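Local coordinates for protein sulfoquinovosidase (Escherichia coli, PDB 5AEG) that hydrolyses sulfoquinovosyl diacylglycerides and sulfoquinovosyl glycerol to release sulfoquinovose, as a retaining-type family 31 glycoside hydrolase, at residues L500-I505 and M533-E538. Sequence-based numbering, arbitrary orientation.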
loop_
_atom_site.group_PDB
_atom_site.type_symbol
_atom_site.label_atom_id
_atom_site.label_comp_id
_atom_site.label_asym_id
_atom_site.label_seq_id
_atom_site.Cartn_x
_atom_site.Cartn_y
_atom_site.Cartn_z
ATOM N N LEU A 500 7.796 4.458 -2.251
ATOM C CA LEU A 500 8.479 3.339 -2.867
ATOM C C LEU A 500 7.506 2.204 -3.162
ATOM O O LEU A 500 7.030 1.567 -2.220
ATOM C CB LEU A 500 9.651 2.856 -1.967
ATOM C CG LEU A 500 10.676 3.932 -1.546
ATOM C CD1 LEU A 500 11.651 3.379 -0.545
ATOM C CD2 LEU A 500 11.367 4.431 -2.753
ATOM N N HIS A 501 7.249 1.890 -4.438
ATOM C CA HIS A 501 6.142 1.039 -4.819
ATOM C C HIS A 501 6.498 0.249 -6.055
ATOM O O HIS A 501 6.945 0.828 -7.014
ATOM C CB HIS A 501 4.904 1.913 -5.147
ATOM C CG HIS A 501 3.608 1.189 -5.238
ATOM N ND1 HIS A 501 2.988 0.903 -6.432
ATOM C CD2 HIS A 501 2.744 0.809 -4.277
ATOM C CE1 HIS A 501 1.807 0.374 -6.208
ATOM N NE2 HIS A 501 1.610 0.354 -4.896
ATOM N N HIS A 502 6.165 -1.048 -6.046
ATOM C CA HIS A 502 6.240 -1.886 -7.269
ATOM C C HIS A 502 5.142 -2.892 -7.267
ATOM O O HIS A 502 4.279 -2.947 -6.318
ATOM C CB HIS A 502 7.645 -2.567 -7.409
ATOM C CG HIS A 502 7.885 -3.724 -6.478
ATOM N ND1 HIS A 502 8.064 -3.578 -5.124
ATOM C CD2 HIS A 502 7.942 -5.056 -6.712
ATOM C CE1 HIS A 502 8.327 -4.751 -4.574
ATOM N NE2 HIS A 502 8.152 -5.675 -5.497
ATOM N N SER A 503 5.069 -3.607 -8.380
ATOM C CA SER A 503 4.064 -4.628 -8.570
ATOM C C SER A 503 4.727 -5.914 -9.132
ATOM O O SER A 503 5.859 -5.897 -9.683
ATOM C CB SER A 503 2.909 -4.146 -9.441
ATOM O OG SER A 503 3.380 -3.786 -10.798
ATOM N N ASP A 504 4.002 -7.024 -8.948
ATOM C CA ASP A 504 4.385 -8.303 -9.607
ATOM C C ASP A 504 4.374 -8.137 -11.170
ATOM O O ASP A 504 3.333 -7.788 -11.750
ATOM C CB ASP A 504 3.391 -9.419 -9.246
ATOM C CG ASP A 504 3.356 -9.747 -7.750
ATOM O OD1 ASP A 504 4.402 -9.941 -7.081
ATOM O OD2 ASP A 504 2.220 -9.721 -7.228
ATOM N N ILE A 505 5.505 -8.311 -11.813
ATOM C CA ILE A 505 5.560 -8.252 -13.245
ATOM C C ILE A 505 4.756 -9.448 -13.808
ATOM O O ILE A 505 5.123 -10.595 -13.600
ATOM C CB ILE A 505 6.984 -8.275 -13.813
ATOM C CG1 ILE A 505 7.712 -7.008 -13.431
ATOM C CG2 ILE A 505 6.870 -8.388 -15.319
ATOM C CD1 ILE A 505 9.215 -6.943 -13.644
ATOM N N MET A 533 11.531 -0.736 -8.799
ATOM C CA MET A 533 11.960 -2.126 -8.541
ATOM C C MET A 533 11.293 -3.023 -9.572
ATOM O O MET A 533 10.104 -2.879 -9.801
ATOM C CB MET A 533 11.605 -2.532 -7.098
ATOM C CG MET A 533 11.996 -3.956 -6.761
ATOM S SD MET A 533 11.807 -4.217 -5.016
ATOM C CE MET A 533 11.983 -6.010 -4.975
ATOM N N MET A 534 12.063 -3.922 -10.137
ATOM C CA MET A 534 11.615 -4.916 -11.073
ATOM C C MET A 534 11.685 -6.315 -10.433
ATOM O O MET A 534 12.777 -6.754 -10.036
ATOM C CB MET A 534 12.491 -4.947 -12.320
ATOM C CG MET A 534 12.385 -3.662 -13.152
ATOM S SD MET A 534 13.131 -3.815 -14.766
ATOM C CE MET A 534 12.015 -4.870 -15.751
ATOM N N ARG A 535 10.532 -6.993 -10.333
ATOM C CA ARG A 535 10.471 -8.318 -9.665
ATOM C C ARG A 535 9.308 -9.067 -10.258
ATOM O O ARG A 535 8.212 -8.486 -10.378
ATOM C CB ARG A 535 10.302 -8.178 -8.140
ATOM C CG ARG A 535 10.180 -9.567 -7.466
ATOM C CD ARG A 535 9.821 -9.496 -6.020
ATOM N NE ARG A 535 8.572 -8.698 -5.783
ATOM C CZ ARG A 535 7.351 -9.150 -6.029
ATOM N NH1 ARG A 535 7.120 -10.377 -6.560
ATOM N NH2 ARG A 535 6.277 -8.379 -5.814
ATOM N N THR A 536 9.563 -10.310 -10.710
ATOM C CA THR A 536 8.543 -11.144 -11.256
ATOM C C THR A 536 7.884 -12.072 -10.225
ATOM O O THR A 536 8.312 -12.150 -9.035
ATOM C CB THR A 536 9.102 -11.970 -12.430
ATOM O OG1 THR A 536 9.845 -13.066 -11.959
ATOM C CG2 THR A 536 9.971 -11.138 -13.376
ATOM N N HIS A 537 6.791 -12.654 -10.646
ATOM C CA HIS A 537 6.046 -13.621 -9.822
ATOM C C HIS A 537 5.539 -14.718 -10.732
ATOM O O HIS A 537 5.018 -14.442 -11.810
ATOM C CB HIS A 537 4.817 -12.966 -9.147
ATOM C CG HIS A 537 4.381 -13.649 -7.871
ATOM N ND1 HIS A 537 4.148 -15.007 -7.767
ATOM C CD2 HIS A 537 4.122 -13.147 -6.620
ATOM C CE1 HIS A 537 3.768 -15.325 -6.552
ATOM N NE2 HIS A 537 3.768 -14.218 -5.821
ATOM N N GLU A 538 5.670 -15.983 -10.311
ATOM C CA GLU A 538 5.043 -17.037 -11.122
ATOM C C GLU A 538 3.521 -17.043 -11.132
ATOM O O GLU A 538 2.890 -17.519 -12.081
ATOM C CB GLU A 538 5.556 -18.406 -10.709
ATOM C CG GLU A 538 7.064 -18.579 -10.931
ATOM C CD GLU A 538 7.573 -20.004 -10.567
ATOM O OE1 GLU A 538 6.852 -20.743 -9.850
ATOM O OE2 GLU A 538 8.740 -20.353 -10.977
HETATM O O HOH W 1 6.872 -2.411 -10.676
HETATM O O HOH W 2 8.390 -5.099 -10.468
HETATM O O HOH W 3 6.133 -12.963 -13.836
#
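Arg535 reaches across to Asp504 with the end of its guanidinium: NH1 (2.8 Å) and NH2 (2.7 Å) both grip Asp504 OD1, completing a buried salt bridge. That oxygen lies in the guanidinium plane, while the carboxylate is turned 79° from it; NH1 meets OD1 nearly along the C-O axis, NH2 from above the carboxylate plane. A bend at chi3 (54°) turns the arginine chain, and NE then meets His502 NE2 at 3.1 Å in the imidazole plane, a bond consistent with an unprotonated NE2. Met533, extended beyond CG, lies over one face of that imidazole, SD 3.8 Å from the His502 ring centroid. Asp504 OD1 also sits at the ring edge of substrate-binding His537, 3.3 Å from CD2. A leucine in place of Arg535 would probably leave Asp504 OD1 without its buried countercharge and His502 NE2 without its donor. Along the backbone, Ile505 N bonds Arg535 O, and a water joins Ser503 O to Arg535 N. The two segments are neighbouring parallel strands of the TIM barrel, joined through helix 518-528; Ile505 packs outward on this helix and on helix 552-567, whereas Arg535 also makes cation-pi contacts with Trp469 and Trp286, and Asp504 OD2 bonds Trp469.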